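Local coordinates for protein snaclec convulxin subunit alpha (Crotalus durissus, PDB 1UMR) that activates platelets by binding the collagen receptor glycoprotein VI, as one subunit of a venom C-type-lectin-like protein, at residues W8-D12 against Q13-R17; D51-A54 against W55-Q59. One frame throughout, in Å; residues are numbered along the deposited sequence.

Interaction 1: W8-D12 against Q13-R17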
loop_
_atom_site.group_PDB
_atom_site.type_symbol
_atom_site.label_atom_id
_atom_site.label_comp_id
_atom_site.label_asym_id
_atom_site.label_seq_id
_atom_site.Cartn_x
_atom_site.Cartn_y
_atom_site.Cartn_z
ATOM N N TRP A 8 40.544 -12.191 -42.748
ATOM C CA TRP A 8 39.535 -12.130 -41.703
ATOM C C TRP A 8 39.892 -10.971 -40.835
ATOM O O TRP A 8 41.013 -10.661 -40.640
ATOM C CB TRP A 8 39.502 -13.428 -40.886
ATOM C CG TRP A 8 38.899 -14.598 -41.631
ATOM C CD1 TRP A 8 39.413 -15.226 -42.718
ATOM C CD2 TRP A 8 37.607 -15.159 -41.409
ATOM N NE1 TRP A 8 38.545 -16.188 -43.170
ATOM C CE2 TRP A 8 37.412 -16.148 -42.402
ATOM C CE3 TRP A 8 36.566 -14.897 -40.477
ATOM C CZ2 TRP A 8 36.273 -16.966 -42.441
ATOM C CZ3 TRP A 8 35.380 -15.650 -40.564
ATOM C CH2 TRP A 8 35.265 -16.697 -41.523
ATOM N N TYR A 9 38.941 -10.311 -40.257
ATOM C CA TYR A 9 39.335 -9.356 -39.277
ATOM C C TYR A 9 39.108 -9.886 -37.867
ATOM O O TYR A 9 38.095 -10.610 -37.604
ATOM C CB TYR A 9 38.513 -8.117 -39.480
ATOM C CG TYR A 9 38.806 -7.385 -40.744
ATOM C CD1 TYR A 9 38.479 -7.967 -42.006
ATOM C CD2 TYR A 9 39.423 -6.105 -40.697
ATOM C CE1 TYR A 9 38.749 -7.276 -43.204
ATOM C CE2 TYR A 9 39.761 -5.394 -41.929
ATOM C CZ TYR A 9 39.385 -5.986 -43.154
ATOM O OH TYR A 9 39.635 -5.366 -44.332
ATOM N N TYR A 10 40.046 -9.500 -36.997
ATOM C CA TYR A 10 40.019 -9.667 -35.552
ATOM C C TYR A 10 39.372 -8.507 -34.849
ATOM O O TYR A 10 39.842 -7.385 -34.960
ATOM C CB TYR A 10 41.449 -9.855 -34.929
ATOM C CG TYR A 10 41.323 -10.535 -33.560
ATOM C CD1 TYR A 10 40.547 -11.705 -33.383
ATOM C CD2 TYR A 10 41.819 -9.936 -32.429
ATOM C CE1 TYR A 10 40.353 -12.277 -32.188
ATOM C CE2 TYR A 10 41.642 -10.543 -31.186
ATOM C CZ TYR A 10 40.892 -11.671 -31.059
ATOM O OH TYR A 10 40.773 -12.204 -29.765
ATOM N N TYR A 11 38.282 -8.777 -34.123
ATOM C CA TYR A 11 37.587 -7.754 -33.281
ATOM C C TYR A 11 37.021 -8.390 -31.989
ATOM O O TYR A 11 36.404 -9.432 -32.021
ATOM C CB TYR A 11 36.487 -7.023 -34.011
ATOM C CG TYR A 11 35.737 -6.095 -33.057
ATOM C CD1 TYR A 11 36.332 -4.946 -32.583
ATOM C CD2 TYR A 11 34.506 -6.493 -32.481
ATOM C CE1 TYR A 11 35.672 -4.074 -31.626
ATOM C CE2 TYR A 11 33.859 -5.706 -31.478
ATOM C CZ TYR A 11 34.446 -4.491 -31.091
ATOM O OH TYR A 11 33.799 -3.714 -30.196
ATOM N N ASP A 12 37.150 -7.659 -30.894
ATOM C CA ASP A 12 36.975 -8.133 -29.583
ATOM C C ASP A 12 37.510 -9.557 -29.497
ATOM O O ASP A 12 38.744 -9.709 -29.434
ATOM C CB ASP A 12 35.532 -7.967 -29.171
ATOM C CG ASP A 12 35.294 -8.165 -27.678
ATOM O OD1 ASP A 12 34.186 -7.816 -27.359
ATOM O OD2 ASP A 12 36.086 -8.639 -26.730
ATOM N N GLN A 13 36.683 -10.612 -29.451
ATOM C CA GLN A 13 37.363 -11.909 -29.381
ATOM C C GLN A 13 36.984 -12.860 -30.497
ATOM O O GLN A 13 37.021 -14.083 -30.301
ATOM C CB GLN A 13 37.175 -12.597 -28.000
ATOM C CG GLN A 13 37.222 -11.656 -26.817
ATOM C CD GLN A 13 36.753 -12.310 -25.526
ATOM O OE1 GLN A 13 37.478 -13.216 -24.921
ATOM N NE2 GLN A 13 35.571 -11.885 -25.059
ATOM N N HIS A 14 36.627 -12.327 -31.659
ATOM C CA HIS A 14 36.130 -13.194 -32.727
ATOM C C HIS A 14 36.779 -12.785 -34.034
ATOM O O HIS A 14 37.184 -11.636 -34.187
ATOM C CB HIS A 14 34.606 -13.010 -32.842
ATOM C CG HIS A 14 33.837 -13.472 -31.628
ATOM N ND1 HIS A 14 33.327 -14.757 -31.507
ATOM C CD2 HIS A 14 33.464 -12.807 -30.501
ATOM C CE1 HIS A 14 32.816 -14.905 -30.291
ATOM N NE2 HIS A 14 32.856 -13.724 -29.677
ATOM N N CYS A 15 36.906 -13.710 -34.957
ATOM C CA CYS A 15 37.230 -13.369 -36.309
ATOM C C CYS A 15 35.923 -13.182 -37.169
ATOM O O CYS A 15 34.982 -13.909 -37.002
ATOM C CB CYS A 15 38.087 -14.458 -36.944
ATOM S SG CYS A 15 39.533 -14.986 -36.042
ATOM N N TYR A 16 35.956 -12.231 -38.108
ATOM C CA TYR A 16 34.896 -11.894 -39.072
ATOM C C TYR A 16 35.358 -11.799 -40.549
ATOM O O TYR A 16 36.525 -11.596 -40.863
ATOM C CB TYR A 16 34.306 -10.525 -38.717
ATOM C CG TYR A 16 33.818 -10.375 -37.300
ATOM C CD1 TYR A 16 34.728 -10.207 -36.277
ATOM C CD2 TYR A 16 32.400 -10.410 -36.974
ATOM C CE1 TYR A 16 34.343 -10.024 -34.994
ATOM C CE2 TYR A 16 31.946 -10.241 -35.690
ATOM C CZ TYR A 16 32.975 -10.027 -34.656
ATOM O OH TYR A 16 32.659 -9.811 -33.341
ATOM N N ARG A 17 34.431 -11.924 -41.488
ATOM C CA ARG A 17 34.792 -11.682 -42.891
ATOM C C ARG A 17 33.518 -11.645 -43.718
ATOM O O ARG A 17 32.703 -12.518 -43.568
ATOM C CB ARG A 17 35.707 -12.766 -43.420
ATOM C CG ARG A 17 36.025 -12.445 -44.906
ATOM C CD ARG A 17 36.820 -13.598 -45.542
ATOM N NE ARG A 17 37.474 -13.473 -46.856
ATOM C CZ ARG A 17 38.173 -14.524 -47.395
ATOM N NH1 ARG A 17 38.329 -15.683 -46.690
ATOM N NH2 ARG A 17 38.720 -14.439 -48.600
#
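One face of the W8 indole carries CB of R17, which sits 3.8 Å from the centroid of the six-membered ring in a CH-pi contact; the backbone of C15 and Y16 lies at the indole edge, in its plane. R17 is extended with CG anti to its N (chi1 179°), which carries the chain on across the indole, its guanidinium plane 69° from the ring. The Y16 ring turns its edge to Y9 O and Y11 O, and Y16 CE1 rests 3.8 Å from Y11 CB. C15 SG lies at the edge of the Y10 ring and forms a disulfide with C4.

Four backbone hydrogen bonds join the strands. Y9 and Y16 form a hydrogen-bonded pair (Y16 N to Y9 O 2.7 Å), as do Y11 and H14, where Y11 N to H14 O (3.1 Å) is nearly straight at 179°; Y10 and C15 are a non-hydrogen-bonded pair between them. Y9, Y11, H14 and Y16 occupy one face; Y9, Y11 and Y16 meet helix 47-60, where the Y16 hydroxyl is hydrogen-bonded to E49. Y10 and C15 occupy the other, and Y10 OH is hydrogen-bonded to the backbone of the chain of another protein. A type II' turn from Y11 to H14 closes this antiparallel beta hairpin, whose strand 9-11 is an outermost strand of the four-stranded sheet of the C-type lectin fold.

Interaction 2: D51-A54 against W55-Q59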
loop_
_atom_site.group_PDB
_atom_site.type_symbol
_atom_site.label_atom_id
_atom_site.label_comp_id
_atom_site.label_asym_id
_atom_site.label_seq_id
_atom_site.Cartn_x
_atom_site.Cartn_y
_atom_site.Cartn_z
ATOM N N ASP A 51 28.803 -1.412 -34.679
ATOM C CA ASP A 51 29.834 -0.465 -35.212
ATOM C C ASP A 51 30.981 -1.178 -35.984
ATOM O O ASP A 51 31.191 -0.919 -37.209
ATOM C CB ASP A 51 30.422 0.364 -34.072
ATOM C CG ASP A 51 31.268 1.508 -34.573
ATOM O OD1 ASP A 51 30.746 2.592 -34.817
ATOM O OD2 ASP A 51 32.487 1.437 -34.800
ATOM N N PHE A 52 31.638 -2.152 -35.328
ATOM C CA PHE A 52 32.814 -2.772 -35.959
ATOM C C PHE A 52 32.344 -3.512 -37.230
ATOM O O PHE A 52 32.976 -3.407 -38.276
ATOM C CB PHE A 52 33.529 -3.797 -35.106
ATOM C CG PHE A 52 34.419 -4.664 -35.947
ATOM C CD1 PHE A 52 35.694 -4.177 -36.360
ATOM C CD2 PHE A 52 33.966 -5.905 -36.410
ATOM C CE1 PHE A 52 36.493 -4.912 -37.276
ATOM C CE2 PHE A 52 34.749 -6.693 -37.238
ATOM C CZ PHE A 52 35.996 -6.193 -37.768
ATOM N N VAL A 53 31.244 -4.275 -37.145
ATOM C CA VAL A 53 30.794 -4.975 -38.304
ATOM C C VAL A 53 30.387 -3.994 -39.437
ATOM O O VAL A 53 30.609 -4.295 -40.622
ATOM C CB VAL A 53 29.619 -5.938 -38.038
ATOM C CG1 VAL A 53 29.268 -6.634 -39.352
ATOM C CG2 VAL A 53 29.980 -7.016 -37.072
ATOM N N ALA A 54 29.799 -2.849 -39.100
ATOM C CA ALA A 54 29.355 -2.009 -40.217
ATOM C C ALA A 54 30.587 -1.421 -40.991
ATOM O O ALA A 54 30.701 -1.487 -42.225
ATOM C CB ALA A 54 28.331 -0.895 -39.733
ATOM N N TRP A 55 31.548 -0.940 -40.222
ATOM C CA TRP A 55 32.813 -0.517 -40.784
ATOM C C TRP A 55 33.381 -1.619 -41.611
ATOM O O TRP A 55 33.647 -1.413 -42.797
ATOM C CB TRP A 55 33.726 -0.091 -39.648
ATOM C CG TRP A 55 35.067 0.307 -40.065
ATOM C CD1 TRP A 55 35.556 1.618 -40.296
ATOM C CD2 TRP A 55 36.174 -0.578 -40.255
ATOM N NE1 TRP A 55 36.889 1.544 -40.641
ATOM C CE2 TRP A 55 37.300 0.227 -40.640
ATOM C CE3 TRP A 55 36.337 -1.979 -40.162
ATOM C CZ2 TRP A 55 38.559 -0.331 -40.940
ATOM C CZ3 TRP A 55 37.589 -2.537 -40.446
ATOM C CH2 TRP A 55 38.681 -1.707 -40.852
ATOM N N MET A 56 33.516 -2.830 -41.056
ATOM C CA MET A 56 34.197 -3.845 -41.851
ATOM C C MET A 56 33.441 -4.047 -43.172
ATOM O O MET A 56 34.049 -4.226 -44.237
ATOM C CB MET A 56 34.348 -5.168 -41.102
ATOM C CG MET A 56 35.222 -6.073 -41.804
ATOM S SD MET A 56 35.074 -7.820 -41.286
ATOM C CE MET A 56 33.410 -8.280 -41.854
ATOM N N VAL A 57 32.114 -4.022 -43.128
ATOM C CA VAL A 57 31.414 -4.354 -44.354
ATOM C C VAL A 57 31.552 -3.174 -45.347
ATOM O O VAL A 57 31.784 -3.367 -46.566
ATOM C CB VAL A 57 29.947 -4.580 -44.067
ATOM C CG1 VAL A 57 29.056 -4.591 -45.477
ATOM C CG2 VAL A 57 29.731 -5.862 -43.120
ATOM N N THR A 58 31.408 -1.945 -44.823
ATOM C CA THR A 58 31.682 -0.760 -45.625
ATOM C C THR A 58 33.006 -0.851 -46.407
ATOM O O THR A 58 33.070 -0.499 -47.599
ATOM C CB THR A 58 31.577 0.457 -44.764
ATOM O OG1 THR A 58 30.181 0.736 -44.614
ATOM C CG2 THR A 58 32.008 1.729 -45.508
ATOM N N GLN A 59 34.042 -1.371 -45.762
ATOM C CA GLN A 59 35.354 -1.399 -46.392
ATOM C C GLN A 59 35.547 -2.581 -47.253
ATOM O O GLN A 59 36.552 -2.602 -47.895
ATOM C CB GLN A 59 36.576 -1.423 -45.406
ATOM C CG GLN A 59 36.551 -0.419 -44.272
ATOM C CD GLN A 59 36.555 0.979 -44.786
ATOM O OE1 GLN A 59 37.422 1.274 -45.583
ATOM N NE2 GLN A 59 35.568 1.845 -44.364
#
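Consecutive i to i+4 hydrogen bonds of 2.7 to 3.0 Å run along the helix from D51-A54 to W55-Q59: W55 N to D51 O, M56 N to F52 O, V57 N to V53 O and T58 N to A54 O. The hydroxyl of T58 adds a weak bond to the same A54 carbonyl.

F52 leads the side-chain contact. With CG anti to its backbone N (chi1 162°), its ring leans along the helix toward the following turn, where it meets two residues obliquely. CZ touches M56 CB at 3.9 Å, while CE1 approaches W55 CZ3 at 4.1 Å. M56 is extended through chi1 and chi2 to its sulfur SD, which lies 5.1 Å from the F52 ring centroid, 61° off the ring normal, in an oblique Met-aromatic contact; beyond it the chain bends at CE. Beside F52 in sequence, V53 packs its CG1 against CG2 of V57 one turn later, 3.9 Å apart. Within 55-59, CG of Q59 covers the centre of one W55 indole face.

F52 and M56 touch Y9 of strand 9-11, and V53 and M56 touch Y16 of strand 14-20; F52 also stacks on Y11. M56 and V57 reach V128 of strand 125-131 as well, whereas D51 and A54 lie against R114 of a loop. V53, M56 and V57 are buried while D51, W55 and T58 are exposed: one face of alpha helix 47-60 packs on the four-stranded antiparallel sheet of the C-type lectin fold, which contains strands 9-11, 14-20 and 125-131.

Overall arrangement
Interaction 1 comes first along the chain and interaction 2 follows it, with strand 22-23, helix 25-35 and strand 40-41 between them. Their centres lie 11 Å apart on the same side of the chain's centre, and they touch directly: Y9, Y11 and Y16 of the hairpin meet F52 and M56 of helix 47-60, with Y11 CG 3.5 Å from F52 CG and Y9 CD1 3.5 Å from M56 SD. The hairpin supplies an outermost strand, 9-11, and its neighbour 14-20 to the four-stranded antiparallel sheet; the helix packs on the face carrying those three tyrosines, an aromatic-rich interface. Y10 on the opposite face and D12 and Q13 of the turn meet the chain of another protein.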